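PDB 7CGF: PUM-HD domain-containing protein from Caenorhabditis elegans, which binds a PBE RNA through its Pumilio homology domain, the part present here, and probably recognises 3' untranslated regions of messenger RNAs. Local coordinates for residues 77-82 with 114-119; 226-231 with 263-268; 281-286 with 322-327. The protein carries 2 engineered substitutions. All coordinates share one frame; numbering follows the deposited sequence.

Contact 1. Residues 77-82 with 114-119. With nucleotides of chain B.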
loop_
_atom_site.group_PDB
_atom_site.type_symbol
_atom_site.label_atom_id
_atom_site.label_comp_id
_atom_site.label_asym_id
_atom_site.label_seq_id
_atom_site.Cartn_x
_atom_site.Cartn_y
_atom_site.Cartn_z
ATOM N N LEU A 77 -5.843 26.594 5.413
ATOM C CA LEU A 77 -6.230 25.537 6.329
ATOM C C LEU A 77 -5.780 24.162 5.874
ATOM O O LEU A 77 -5.577 23.283 6.725
ATOM C CB LEU A 77 -7.752 25.510 6.510
ATOM C CG LEU A 77 -8.363 26.746 7.189
ATOM C CD1 LEU A 77 -9.883 26.630 7.173
ATOM C CD2 LEU A 77 -7.846 26.902 8.611
ATOM N N VAL A 78 -5.647 23.921 4.564
ATOM C CA VAL A 78 -5.501 22.528 4.129
ATOM C C VAL A 78 -4.171 21.931 4.573
ATOM O O VAL A 78 -4.110 20.735 4.873
ATOM C CB VAL A 78 -5.686 22.350 2.608
ATOM C CG1 VAL A 78 -7.147 22.537 2.228
ATOM C CG2 VAL A 78 -4.759 23.271 1.808
ATOM N N ASP A 79 -3.090 22.715 4.591
ATOM C CA ASP A 79 -1.821 22.194 5.099
ATOM C C ASP A 79 -1.510 22.716 6.492
ATOM O O ASP A 79 -0.337 22.942 6.830
ATOM C CB ASP A 79 -0.655 22.492 4.153
ATOM C CG ASP A 79 0.512 21.529 4.366
ATOM O OD1 ASP A 79 0.225 20.342 4.603
ATOM O OD2 ASP A 79 1.702 21.940 4.328
ATOM N N ASP A 80 -2.528 22.910 7.327
ATOM C CA ASP A 80 -2.301 23.254 8.720
ATOM C C ASP A 80 -2.501 22.034 9.611
ATOM O O ASP A 80 -3.428 21.239 9.405
ATOM C CB ASP A 80 -3.233 24.370 9.179
ATOM C CG ASP A 80 -2.966 24.764 10.606
ATOM O OD1 ASP A 80 -1.939 25.436 10.850
ATOM O OD2 ASP A 80 -3.750 24.381 11.484
ATOM N N ILE A 81 -1.643 21.934 10.629
ATOM C CA ILE A 81 -1.590 20.785 11.535
ATOM C C ILE A 81 -2.948 20.515 12.183
ATOM O O ILE A 81 -3.310 19.357 12.418
ATOM C CB ILE A 81 -0.489 21.015 12.593
ATOM C CG1 ILE A 81 -0.385 19.816 13.549
ATOM C CG2 ILE A 81 -0.730 22.333 13.365
ATOM C CD1 ILE A 81 0.773 19.928 14.538
ATOM N N PHE A 82 -3.706 21.572 12.504
ATOM C CA PHE A 82 -5.042 21.444 13.085
ATOM C C PHE A 82 -6.159 21.795 12.120
ATOM O O PHE A 82 -7.246 21.209 12.215
ATOM C CB PHE A 82 -5.160 22.334 14.337
ATOM C CG PHE A 82 -4.099 22.045 15.358
ATOM C CD1 PHE A 82 -3.869 20.737 15.777
ATOM C CD2 PHE A 82 -3.292 23.067 15.850
ATOM C CE1 PHE A 82 -2.883 20.443 16.694
ATOM C CE2 PHE A 82 -2.308 22.794 16.778
ATOM C CZ PHE A 82 -2.083 21.493 17.199
ATOM N N ALA A 114 -0.617 17.776 -3.027
ATOM C CA ALA A 114 -0.378 16.333 -3.021
ATOM C C ALA A 114 0.921 15.968 -2.312
ATOM O O ALA A 114 1.047 14.855 -1.777
ATOM C CB ALA A 114 -0.386 15.805 -4.456
ATOM N N PHE A 115 1.889 16.883 -2.291
ATOM C CA PHE A 115 3.199 16.644 -1.699
ATOM C C PHE A 115 3.300 17.079 -0.249
ATOM O O PHE A 115 4.345 16.848 0.379
ATOM C CB PHE A 115 4.268 17.369 -2.525
ATOM C CG PHE A 115 4.377 16.848 -3.914
ATOM C CD1 PHE A 115 3.573 17.344 -4.925
ATOM C CD2 PHE A 115 5.260 15.831 -4.198
ATOM C CE1 PHE A 115 3.654 16.831 -6.220
ATOM C CE2 PHE A 115 5.342 15.316 -5.478
ATOM C CZ PHE A 115 4.550 15.807 -6.485
ATOM N N GLN A 116 2.260 17.702 0.295
ATOM C CA GLN A 116 2.308 18.272 1.639
ATOM C C GLN A 116 1.715 17.313 2.663
ATOM O O GLN A 116 0.729 16.619 2.385
ATOM C CB GLN A 116 1.576 19.616 1.641
ATOM C CG GLN A 116 2.293 20.620 0.737
ATOM C CD GLN A 116 1.510 21.884 0.459
ATOM O OE1 GLN A 116 0.383 22.052 0.918
ATOM N NE2 GLN A 116 2.101 22.776 -0.322
ATOM N N MET A 117 2.300 17.282 3.871
ATOM C CA MET A 117 1.948 16.187 4.769
ATOM C C MET A 117 0.550 16.340 5.344
ATOM O O MET A 117 -0.116 15.333 5.587
ATOM C CB MET A 117 2.967 16.034 5.893
ATOM C CG MET A 117 3.057 17.178 6.859
ATOM S SD MET A 117 4.228 16.710 8.185
ATOM C CE MET A 117 4.430 18.308 8.975
ATOM N N TYR A 118 0.070 17.569 5.559
ATOM C CA TYR A 118 -1.309 17.693 6.028
ATOM C C TYR A 118 -2.305 17.799 4.872
ATOM O O TYR A 118 -3.344 17.134 4.891
ATOM C CB TYR A 118 -1.444 18.909 6.954
ATOM C CG TYR A 118 -0.492 18.885 8.128
ATOM C CD1 TYR A 118 -0.435 17.794 8.992
ATOM C CD2 TYR A 118 0.340 19.971 8.383
ATOM C CE1 TYR A 118 0.453 17.775 10.071
ATOM C CE2 TYR A 118 1.234 19.949 9.453
ATOM C CZ TYR A 118 1.274 18.867 10.296
ATOM O OH TYR A 118 2.154 18.848 11.371
ATOM N N ALA A 119 -1.987 18.584 3.843
ATOM C CA ALA A 119 -2.921 18.764 2.732
ATOM C C ALA A 119 -3.164 17.466 1.966
ATOM O O ALA A 119 -4.267 17.250 1.446
ATOM C CB ALA A 119 -2.402 19.850 1.788
ATOM P P A B 8 0.434 13.165 15.405
ATOM O OP1 A B 8 1.693 13.273 16.193
ATOM O OP2 A B 8 -0.488 11.989 15.450
ATOM O "O5'" A B 8 -0.475 14.395 15.817
ATOM C "C5'" A B 8 0.065 15.700 15.938
ATOM C "C4'" A B 8 -0.794 16.533 16.851
ATOM O "O4'" A B 8 -2.127 16.666 16.271
ATOM C "C3'" A B 8 -0.996 15.948 18.250
ATOM O "O3'" A B 8 -1.077 17.024 19.181
ATOM C "C2'" A B 8 -2.367 15.294 18.135
ATOM O "O2'" A B 8 -3.032 15.096 19.369
ATOM C "C1'" A B 8 -3.085 16.302 17.240
ATOM N N9 A B 8 -4.285 15.796 16.563
ATOM C C8 A B 8 -4.452 14.577 15.973
ATOM N N7 A B 8 -5.655 14.401 15.464
ATOM C C5 A B 8 -6.309 15.612 15.723
ATOM C C6 A B 8 -7.599 16.084 15.446
ATOM N N6 A B 8 -8.545 15.400 14.793
ATOM N N1 A B 8 -7.911 17.333 15.862
ATOM C C2 A B 8 -7.001 18.060 16.518
ATOM N N3 A B 8 -5.761 17.716 16.828
ATOM C C4 A B 8 -5.470 16.475 16.403
ATOM P P U B 7 3.015 9.905 10.463
ATOM O OP1 U B 7 4.054 10.129 11.515
ATOM O OP2 U B 7 2.174 8.684 10.470
ATOM O "O5'" U B 7 1.991 11.109 10.474
ATOM C "C5'" U B 7 1.085 11.253 11.543
ATOM C "C4'" U B 7 0.594 12.661 11.589
ATOM O "O4'" U B 7 -0.350 12.887 10.526
ATOM C "C3'" U B 7 -0.158 13.052 12.848
ATOM O "O3'" U B 7 0.764 13.429 13.862
ATOM C "C2'" U B 7 -1.052 14.216 12.389
ATOM O "O2'" U B 7 -0.396 15.457 12.633
ATOM C "C1'" U B 7 -1.169 13.984 10.866
ATOM N N1 U B 7 -2.535 13.746 10.327
ATOM C C2 U B 7 -3.236 14.854 9.914
ATOM O O2 U B 7 -2.788 15.974 10.063
ATOM N N3 U B 7 -4.483 14.617 9.375
ATOM C C4 U B 7 -5.062 13.379 9.210
ATOM O O4 U B 7 -6.184 13.286 8.701
ATOM C C5 U B 7 -4.260 12.275 9.635
ATOM C C6 U B 7 -3.050 12.484 10.166
#

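Contact 2. Residues 226-231 with 263-268. With nucleotides of chain B.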
loop_
_atom_site.group_PDB
_atom_site.type_symbol
_atom_site.label_atom_id
_atom_site.label_comp_id
_atom_site.label_asym_id
_atom_site.label_seq_id
_atom_site.Cartn_x
_atom_site.Cartn_y
_atom_site.Cartn_z
ATOM N N ASN A 226 14.790 -9.747 -5.574
ATOM C CA ASN A 226 15.619 -9.683 -4.374
ATOM C C ASN A 226 15.811 -8.263 -3.855
ATOM O O ASN A 226 16.721 -8.020 -3.052
ATOM C CB ASN A 226 16.979 -10.347 -4.598
ATOM C CG ASN A 226 17.686 -10.612 -3.291
ATOM O OD1 ASN A 226 17.056 -11.045 -2.323
ATOM N ND2 ASN A 226 18.975 -10.275 -3.219
ATOM N N ASN A 227 14.979 -7.314 -4.286
ATOM C CA ASN A 227 15.055 -5.971 -3.741
ATOM C C ASN A 227 14.202 -5.845 -2.476
ATOM O O ASN A 227 13.178 -6.520 -2.311
ATOM C CB ASN A 227 14.630 -4.959 -4.815
ATOM C CG ASN A 227 14.649 -3.543 -4.306
ATOM O OD1 ASN A 227 13.619 -3.012 -3.911
ATOM N ND2 ASN A 227 15.837 -2.925 -4.294
ATOM N N GLN A 228 14.658 -4.983 -1.547
ATOM C CA GLN A 228 13.982 -4.865 -0.261
ATOM C C GLN A 228 12.533 -4.422 -0.418
ATOM O O GLN A 228 11.689 -4.761 0.417
ATOM C CB GLN A 228 14.733 -3.880 0.651
ATOM C CG GLN A 228 14.788 -2.489 0.088
ATOM C CD GLN A 228 15.463 -1.477 1.004
ATOM O OE1 GLN A 228 15.310 -1.515 2.224
ATOM N NE2 GLN A 228 16.200 -0.553 0.400
ATOM N N TYR A 229 12.222 -3.696 -1.492
ATOM C CA TYR A 229 10.842 -3.325 -1.813
ATOM C C TYR A 229 10.282 -4.135 -2.968
ATOM O O TYR A 229 9.107 -4.523 -2.940
ATOM C CB TYR A 229 10.755 -1.839 -2.160
ATOM C CG TYR A 229 11.311 -0.975 -1.056
ATOM C CD1 TYR A 229 10.740 -1.000 0.201
ATOM C CD2 TYR A 229 12.415 -0.170 -1.274
ATOM C CE1 TYR A 229 11.253 -0.215 1.227
ATOM C CE2 TYR A 229 12.935 0.609 -0.253
ATOM C CZ TYR A 229 12.352 0.567 0.986
ATOM O OH TYR A 229 12.855 1.337 2.015
ATOM N N GLY A 230 11.123 -4.419 -3.961
ATOM C CA GLY A 230 10.655 -5.108 -5.153
ATOM C C GLY A 230 10.135 -6.499 -4.863
ATOM O O GLY A 230 9.274 -7.004 -5.585
ATOM N N ASN A 231 10.625 -7.135 -3.794
ATOM C CA ASN A 231 10.155 -8.490 -3.529
ATOM C C ASN A 231 8.663 -8.496 -3.212
ATOM O O ASN A 231 7.962 -9.450 -3.570
ATOM C CB ASN A 231 10.977 -9.159 -2.415
ATOM C CG ASN A 231 10.538 -8.752 -1.024
ATOM O OD1 ASN A 231 9.664 -9.386 -0.426
ATOM N ND2 ASN A 231 11.141 -7.701 -0.505
ATOM N N HIS A 263 18.910 -15.886 -0.621
ATOM C CA HIS A 263 19.039 -14.439 -0.538
ATOM C C HIS A 263 17.872 -13.876 0.262
ATOM O O HIS A 263 16.777 -14.456 0.294
ATOM C CB HIS A 263 19.134 -13.805 -1.931
ATOM C CG HIS A 263 20.455 -14.043 -2.600
ATOM N ND1 HIS A 263 20.775 -15.233 -3.217
ATOM C CD2 HIS A 263 21.552 -13.255 -2.711
ATOM C CE1 HIS A 263 22.004 -15.161 -3.699
ATOM N NE2 HIS A 263 22.499 -13.973 -3.400
ATOM N N LYS A 264 18.137 -12.749 0.946
ATOM C CA LYS A 264 17.258 -12.285 2.016
ATOM C C LYS A 264 15.844 -12.026 1.521
ATOM O O LYS A 264 14.871 -12.527 2.093
ATOM C CB LYS A 264 17.825 -11.008 2.636
ATOM C CG LYS A 264 17.004 -10.464 3.760
ATOM C CD LYS A 264 17.650 -9.152 4.242
ATOM C CE LYS A 264 16.817 -8.408 5.298
ATOM N NZ LYS A 264 16.719 -9.082 6.623
ATOM N N TYR A 265 15.716 -11.214 0.479
ATOM C CA TYR A 265 14.407 -10.782 0.030
ATOM C C TYR A 265 13.762 -11.772 -0.926
ATOM O O TYR A 265 12.562 -12.043 -0.803
ATOM C CB TYR A 265 14.543 -9.408 -0.605
ATOM C CG TYR A 265 15.020 -8.415 0.419
ATOM C CD1 TYR A 265 14.225 -8.103 1.515
ATOM C CD2 TYR A 265 16.270 -7.827 0.309
ATOM C CE1 TYR A 265 14.647 -7.195 2.466
ATOM C CE2 TYR A 265 16.709 -6.925 1.264
ATOM C CZ TYR A 265 15.881 -6.625 2.335
ATOM O OH TYR A 265 16.298 -5.723 3.297
ATOM N N SER A 266 14.534 -12.354 -1.845
ATOM C CA SER A 266 13.943 -13.303 -2.785
ATOM C C SER A 266 13.458 -14.582 -2.112
ATOM O O SER A 266 12.589 -15.256 -2.672
ATOM C CB SER A 266 14.935 -13.637 -3.910
ATOM O OG SER A 266 16.136 -14.241 -3.437
ATOM N N SER A 267 13.989 -14.940 -0.933
ATOM C CA SER A 267 13.462 -16.101 -0.218
ATOM C C SER A 267 11.963 -15.967 0.029
ATOM O O SER A 267 11.236 -16.965 -0.031
ATOM C CB SER A 267 14.218 -16.312 1.104
ATOM O OG SER A 267 14.034 -15.221 2.001
ATOM N N ASN A 268 11.471 -14.743 0.253
ATOM C CA ASN A 268 10.043 -14.556 0.477
ATOM C C ASN A 268 9.241 -14.818 -0.782
ATOM O O ASN A 268 8.065 -15.193 -0.699
ATOM C CB ASN A 268 9.758 -13.129 0.965
ATOM C CG ASN A 268 10.508 -12.792 2.247
ATOM O OD1 ASN A 268 11.483 -12.017 2.245
ATOM N ND2 ASN A 268 10.077 -13.391 3.343
ATOM P P U B 3 14.507 -9.278 9.694
ATOM O OP1 U B 3 15.266 -8.010 9.549
ATOM O OP2 U B 3 13.779 -9.582 10.938
ATOM O "O5'" U B 3 13.403 -9.438 8.556
ATOM C "C5'" U B 3 12.249 -8.618 8.530
ATOM C "C4'" U B 3 12.242 -7.822 7.256
ATOM O "O4'" U B 3 12.132 -8.716 6.124
ATOM C "C3'" U B 3 11.095 -6.848 7.071
ATOM O "O3'" U B 3 11.339 -5.643 7.770
ATOM C "C2'" U B 3 11.064 -6.654 5.556
ATOM O "O2'" U B 3 12.030 -5.690 5.172
ATOM C "C1'" U B 3 11.537 -8.021 5.043
ATOM N N1 U B 3 10.460 -8.834 4.430
ATOM C C2 U B 3 10.375 -8.661 3.056
ATOM O O2 U B 3 11.127 -7.900 2.472
ATOM N N3 U B 3 9.404 -9.399 2.431
ATOM C C4 U B 3 8.514 -10.256 3.033
ATOM O O4 U B 3 7.683 -10.858 2.359
ATOM C C5 U B 3 8.664 -10.383 4.460
ATOM C C6 U B 3 9.607 -9.673 5.098
ATOM P P G B 2 15.424 -13.540 13.281
ATOM O OP1 G B 2 15.672 -12.191 13.842
ATOM O OP2 G B 2 14.193 -14.245 13.675
ATOM O "O5'" G B 2 15.406 -13.342 11.695
ATOM C "C5'" G B 2 16.582 -12.963 11.001
ATOM C "C4'" G B 2 16.292 -12.736 9.540
ATOM O "O4'" G B 2 15.877 -13.983 8.930
ATOM C "C3'" G B 2 15.147 -11.783 9.245
ATOM O "O3'" G B 2 15.558 -10.432 9.335
ATOM C "C2'" G B 2 14.702 -12.223 7.847
ATOM O "O2'" G B 2 15.577 -11.727 6.846
ATOM C "C1'" G B 2 14.904 -13.737 7.933
ATOM N N9 G B 2 13.654 -14.439 8.276
ATOM C C8 G B 2 13.027 -14.580 9.494
ATOM N N7 G B 2 11.910 -15.257 9.432
ATOM C C5 G B 2 11.781 -15.582 8.085
ATOM C C6 G B 2 10.778 -16.311 7.395
ATOM O O6 G B 2 9.756 -16.843 7.837
ATOM N N1 G B 2 11.063 -16.403 6.029
ATOM C C2 G B 2 12.170 -15.874 5.424
ATOM N N2 G B 2 12.252 -16.060 4.096
ATOM N N3 G B 2 13.109 -15.173 6.054
ATOM C C4 G B 2 12.847 -15.086 7.372
ATOM P P A B 4 10.141 -4.809 8.436
ATOM O OP1 A B 4 10.787 -3.948 9.454
ATOM O OP2 A B 4 9.015 -5.690 8.817
ATOM O "O5'" A B 4 9.653 -3.855 7.268
ATOM C "C5'" A B 4 10.420 -2.714 6.943
ATOM C "C4'" A B 4 9.938 -2.038 5.691
ATOM O "O4'" A B 4 9.505 -3.013 4.714
ATOM C "C3'" A B 4 8.737 -1.119 5.806
ATOM O "O3'" A B 4 9.031 0.123 6.417
ATOM C "C2'" A B 4 8.323 -0.982 4.350
ATOM O "O2'" A B 4 9.188 -0.078 3.682
ATOM C "C1'" A B 4 8.611 -2.388 3.819
ATOM N N9 A B 4 7.381 -3.178 3.633
ATOM C C8 A B 4 6.582 -3.975 4.417
ATOM N N7 A B 4 5.543 -4.460 3.749
ATOM C C5 A B 4 5.676 -3.924 2.459
ATOM C C6 A B 4 4.962 -4.000 1.245
ATOM N N6 A B 4 3.841 -4.690 1.026
ATOM N N1 A B 4 5.450 -3.315 0.193
ATOM C C2 A B 4 6.549 -2.605 0.301
ATOM N N3 A B 4 7.307 -2.450 1.382
ATOM C C4 A B 4 6.801 -3.139 2.409
#

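Contact 3. Residues 281-286 with 322-327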
loop_
_atom_site.group_PDB
_atom_site.type_symbol
_atom_site.label_atom_id
_atom_site.label_comp_id
_atom_site.label_asym_id
_atom_site.label_seq_id
_atom_site.Cartn_x
_atom_site.Cartn_y
_atom_site.Cartn_z
ATOM N N HIS A 281 2.574 -26.412 -9.531
ATOM C CA HIS A 281 3.685 -25.497 -9.268
ATOM C C HIS A 281 4.503 -25.949 -8.067
ATOM O O HIS A 281 5.742 -25.890 -8.089
ATOM C CB HIS A 281 3.160 -24.093 -9.009
ATOM C CG HIS A 281 2.651 -23.410 -10.230
ATOM N ND1 HIS A 281 1.645 -22.472 -10.188
ATOM C CD2 HIS A 281 3.014 -23.519 -11.528
ATOM C CE1 HIS A 281 1.409 -22.031 -11.408
ATOM N NE2 HIS A 281 2.229 -22.643 -12.238
ATOM N N LYS A 282 3.812 -26.378 -7.009
ATOM C CA LYS A 282 4.494 -26.963 -5.862
ATOM C C LYS A 282 5.324 -28.167 -6.280
ATOM O O LYS A 282 6.441 -28.362 -5.790
ATOM C CB LYS A 282 3.472 -27.357 -4.795
ATOM C CG LYS A 282 2.741 -26.191 -4.147
ATOM C CD LYS A 282 1.517 -26.684 -3.386
ATOM C CE LYS A 282 0.782 -25.542 -2.739
ATOM N NZ LYS A 282 -0.366 -26.010 -1.907
ATOM N N SER A 283 4.805 -28.973 -7.212
ATOM C CA SER A 283 5.553 -30.123 -7.715
ATOM C C SER A 283 6.868 -29.701 -8.370
ATOM O O SER A 283 7.886 -30.388 -8.231
ATOM C CB SER A 283 4.666 -30.908 -8.698
ATOM O OG SER A 283 5.378 -31.904 -9.408
ATOM N N MET A 284 6.868 -28.584 -9.105
ATOM C CA MET A 284 8.099 -28.118 -9.739
ATOM C C MET A 284 9.134 -27.685 -8.707
ATOM O O MET A 284 10.329 -27.975 -8.862
ATOM C CB MET A 284 7.791 -26.969 -10.691
ATOM C CG MET A 284 6.927 -27.412 -11.852
ATOM S SD MET A 284 6.381 -26.004 -12.798
ATOM C CE MET A 284 7.987 -25.335 -13.237
ATOM N N ILE A 285 8.696 -26.967 -7.668
ATOM C CA ILE A 285 9.615 -26.503 -6.627
ATOM C C ILE A 285 10.141 -27.684 -5.819
ATOM O O ILE A 285 11.348 -27.797 -5.580
ATOM C CB ILE A 285 8.928 -25.461 -5.727
ATOM C CG1 ILE A 285 8.534 -24.232 -6.545
ATOM C CG2 ILE A 285 9.837 -25.063 -4.551
ATOM C CD1 ILE A 285 7.608 -23.265 -5.800
ATOM N N VAL A 286 9.248 -28.595 -5.413
ATOM C CA VAL A 286 9.674 -29.798 -4.687
ATOM C C VAL A 286 10.658 -30.622 -5.516
ATOM O O VAL A 286 11.682 -31.098 -5.006
ATOM C CB VAL A 286 8.452 -30.632 -4.266
ATOM C CG1 VAL A 286 8.898 -31.976 -3.702
ATOM C CG2 VAL A 286 7.630 -29.884 -3.229
ATOM N N SER A 322 0.610 -34.473 0.826
ATOM C CA SER A 322 1.233 -35.558 1.577
ATOM C C SER A 322 2.188 -36.340 0.693
ATOM O O SER A 322 3.286 -36.716 1.121
ATOM C CB SER A 322 0.165 -36.486 2.157
ATOM O OG SER A 322 -0.432 -37.247 1.130
ATOM N N GLU A 323 1.785 -36.593 -0.551
ATOM C CA GLU A 323 2.664 -37.279 -1.476
ATOM C C GLU A 323 3.919 -36.452 -1.742
ATOM O O GLU A 323 5.026 -36.997 -1.821
ATOM C CB GLU A 323 1.882 -37.594 -2.755
ATOM C CG GLU A 323 2.472 -38.661 -3.621
ATOM C CD GLU A 323 2.368 -40.085 -3.047
ATOM O OE1 GLU A 323 1.943 -40.282 -1.886
ATOM O OE2 GLU A 323 2.727 -41.004 -3.791
ATOM N N GLN A 324 3.781 -35.125 -1.817
ATOM C CA GLN A 324 4.965 -34.290 -2.010
ATOM C C GLN A 324 5.842 -34.253 -0.760
ATOM O O GLN A 324 7.074 -34.288 -0.865
ATOM C CB GLN A 324 4.551 -32.882 -2.438
ATOM C CG GLN A 324 4.179 -32.847 -3.908
ATOM C CD GLN A 324 3.390 -31.619 -4.321
ATOM O OE1 GLN A 324 2.856 -30.879 -3.493
ATOM N NE2 GLN A 324 3.303 -31.408 -5.626
ATOM N N ARG A 325 5.235 -34.178 0.428
ATOM C CA ARG A 325 6.028 -34.260 1.654
ATOM C C ARG A 325 6.785 -35.576 1.726
ATOM O O ARG A 325 7.918 -35.624 2.215
ATOM C CB ARG A 325 5.139 -34.108 2.888
ATOM C CG ARG A 325 4.627 -32.707 3.166
ATOM C CD ARG A 325 4.008 -32.601 4.558
ATOM N NE ARG A 325 3.173 -33.765 4.845
ATOM C CZ ARG A 325 1.856 -33.817 4.662
ATOM N NH1 ARG A 325 1.191 -34.937 4.948
ATOM N NH2 ARG A 325 1.200 -32.759 4.197
ATOM N N ARG A 326 6.183 -36.651 1.217
ATOM C CA ARG A 326 6.836 -37.952 1.260
ATOM C C ARG A 326 8.169 -37.928 0.519
ATOM O O ARG A 326 9.166 -38.467 1.010
ATOM C CB ARG A 326 5.880 -39.004 0.692
ATOM C CG ARG A 326 6.442 -40.381 0.559
ATOM C CD ARG A 326 5.315 -41.344 0.219
ATOM N NE ARG A 326 5.845 -42.665 -0.080
ATOM C CZ ARG A 326 6.282 -43.011 -1.281
ATOM N NH1 ARG A 326 6.760 -44.232 -1.492
ATOM N NH2 ARG A 326 6.226 -42.127 -2.273
ATOM N N GLU A 327 8.226 -37.265 -0.642
ATOM C CA GLU A 327 9.494 -37.172 -1.359
ATOM C C GLU A 327 10.509 -36.330 -0.586
ATOM O O GLU A 327 11.705 -36.650 -0.565
ATOM C CB GLU A 327 9.277 -36.594 -2.759
ATOM C CG GLU A 327 10.571 -36.491 -3.576
ATOM C CD GLU A 327 10.376 -35.875 -4.959
ATOM O OE1 GLU A 327 11.335 -35.911 -5.768
ATOM O OE2 GLU A 327 9.268 -35.360 -5.239
#

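Contact 1. Residues 77-82 with 114-119
Asp79 and Tyr118 set the geometry here, the first by its carboxylate and the second by its ring. The Asp79 side chain swings CG away from its own backbone N (chi1 -158°), which carries the carboxylate across to the turn before helix 119-129. There OD1 accepts two backbone N-H groups. Tyr118 N lies 2.9 Å from Asp79 OD1 and meets it nearly in line with the C-O bond, whereas Ala119 N comes in on the anti side, slightly out of the carboxylate plane and with the straighter bond (152°). An aspartate suits this place because it is short, accepts twice, and puts a negative charge beside the start of a helix, where the dipole would probably favour it. Gln116 crosses the Asp79 side chain at a slant, its amide plane turned 30° from the carboxylate, and its CB packs 3.3 Å from Asp79 OD1.

Tyrosine suits position 118 because its flat ring offers two faces. Ile81 CA stands 3.6 Å from the ring centroid, almost on the normal, in a CH-pi contact; Met117 CG sits over the centre of the opposite face. Beyond CA, the Ile81 side chain runs beside the tyrosine in the same direction, so that its CG1 comes within 3.5 Å of Tyr118 OH. On the RNA side, Tyr118 CD1 approaches O2 of U7 of chain B obliquely at 3.2 Å. Further along, Ile81 CG2 rests on one face of Phe82, whose CD1 is 3.7 Å from N3 of A8 of chain B. Asp80 OD2 accepts from Phe82 N and also from Gly83 N, capping helix 83-89. This is the junction of two successive Pumilio repeats, with one turn packed on the next beside the RNA bases, as in the PUF fold.

Contact 2. Residues 226-231 with 263-268
Tyr265 lays its ring flat against the backbone of Gln228, and its atoms can be followed outward in turn. CB meets two Asn226 oxygens on one side of it, OD1 and the backbone O. Past CG, which is near Asn227 O, the two ring edges diverge: CD2 is 3.4 Å from Asn226 O, while CD1 comes within 3.2 Å of O2 of U3 of chain B, which lies near the ring plane. Over the middle, Gln228 CA stands 3.5 Å from the Tyr265 centroid and only 3° off the normal, a close CH-pi contact; Lys264 CD lies toward the rim of the other face. At the far end, Tyr265 CZ touches Gln228 CB at 3.4 Å, with OH close by. A broad, flat residue fits this slot; an alanine here would probably open a gap under Gln228 and leave one flank of the uridine site without support.

The base of the turn is joined by Asn226 OD1, which accepts from Ser266 N at 2.9 Å on a lone pair, and weakly from Tyr265 N. Asn231 ND2 donates almost straight (170°) to Asn227 O, which lies in the amide plane and fixes the rotation of the group. The same ND2 also donates to O2 of U3 of chain B, whose N3 donates to Asn231 OD1 at 2.9 Å. Ser267 OG accepts from N2, and Lys264 NZ donates to O2', of G2 of chain B. Asn231 with Gln235 is the pair by which a PUF repeat typically reads uridine, making this a base-recognition site between adjoining Pumilio repeats.

Contact 3. Residues 281-286 with 322-327
Side-by-side packing of helical segments that lie in two successive predicted Pumilio repeats, away from the RNA, is what this contact represents: its nearest atom is about 13 Å from the bound nucleic acid. The short segments of helices 279-290 and 322-332 run almost exactly parallel, 4° apart, with their axes 10.7 Å from each other at closest approach. Gln324 spans much of that distance, while Val286 fills in beside it. With CG placed opposite its carbonyl carbon (chi1 -78°) and the chain extended beyond, the Gln324 amide reaches the first turn of the other helix. Gln324 NE2 packs 3.4 Å from Ser283 CB and makes a weak hydrogen bond to Val279 O, while Gln324 OE1 lies 3.8 Å from Lys282 CB. Glutamine suits the place because its methylene chain packs and its amide can still serve a backbone carbonyl. One turn further along the helices, Val286 and Glu327 slide past each other in opposite directions; Val286 CG1 comes within 3.7 Å of Glu327 OE2 and also nears Gln324 O.

Lys282 turns its amino group from the interface to the carbonyl of Gln319, at the end of helix 309-319, and Val286 also touches Val320 in the following loop. Behind helix 279-290, Ile285 packs on helix 266-276 and His281 and Met284 on helix 243-255, so the segment is wedged among three helical neighbours.

In the fold
All three contacts lie within one all-helical PUM-HD domain and follow each other in series along the chain, each joining segments of successive predicted Pumilio repeats. Contact 1 and contact 2 have centres about 34 Å apart on opposite sides of the chain's centre, and both are formed by turns facing the RNA. Contact 3 is about 23 Å from contact 2, centre to centre, and about 53 Å from contact 1; helices 266-276 and 279-290 follow each other in the chain and link contacts 2 and 3. The turn-on-turn packing of contact 1 thus recurs in contact 2 along an elongated solenoid, its RNA-facing turns meeting successive nucleotides, while contact 3 joins helices away from the RNA.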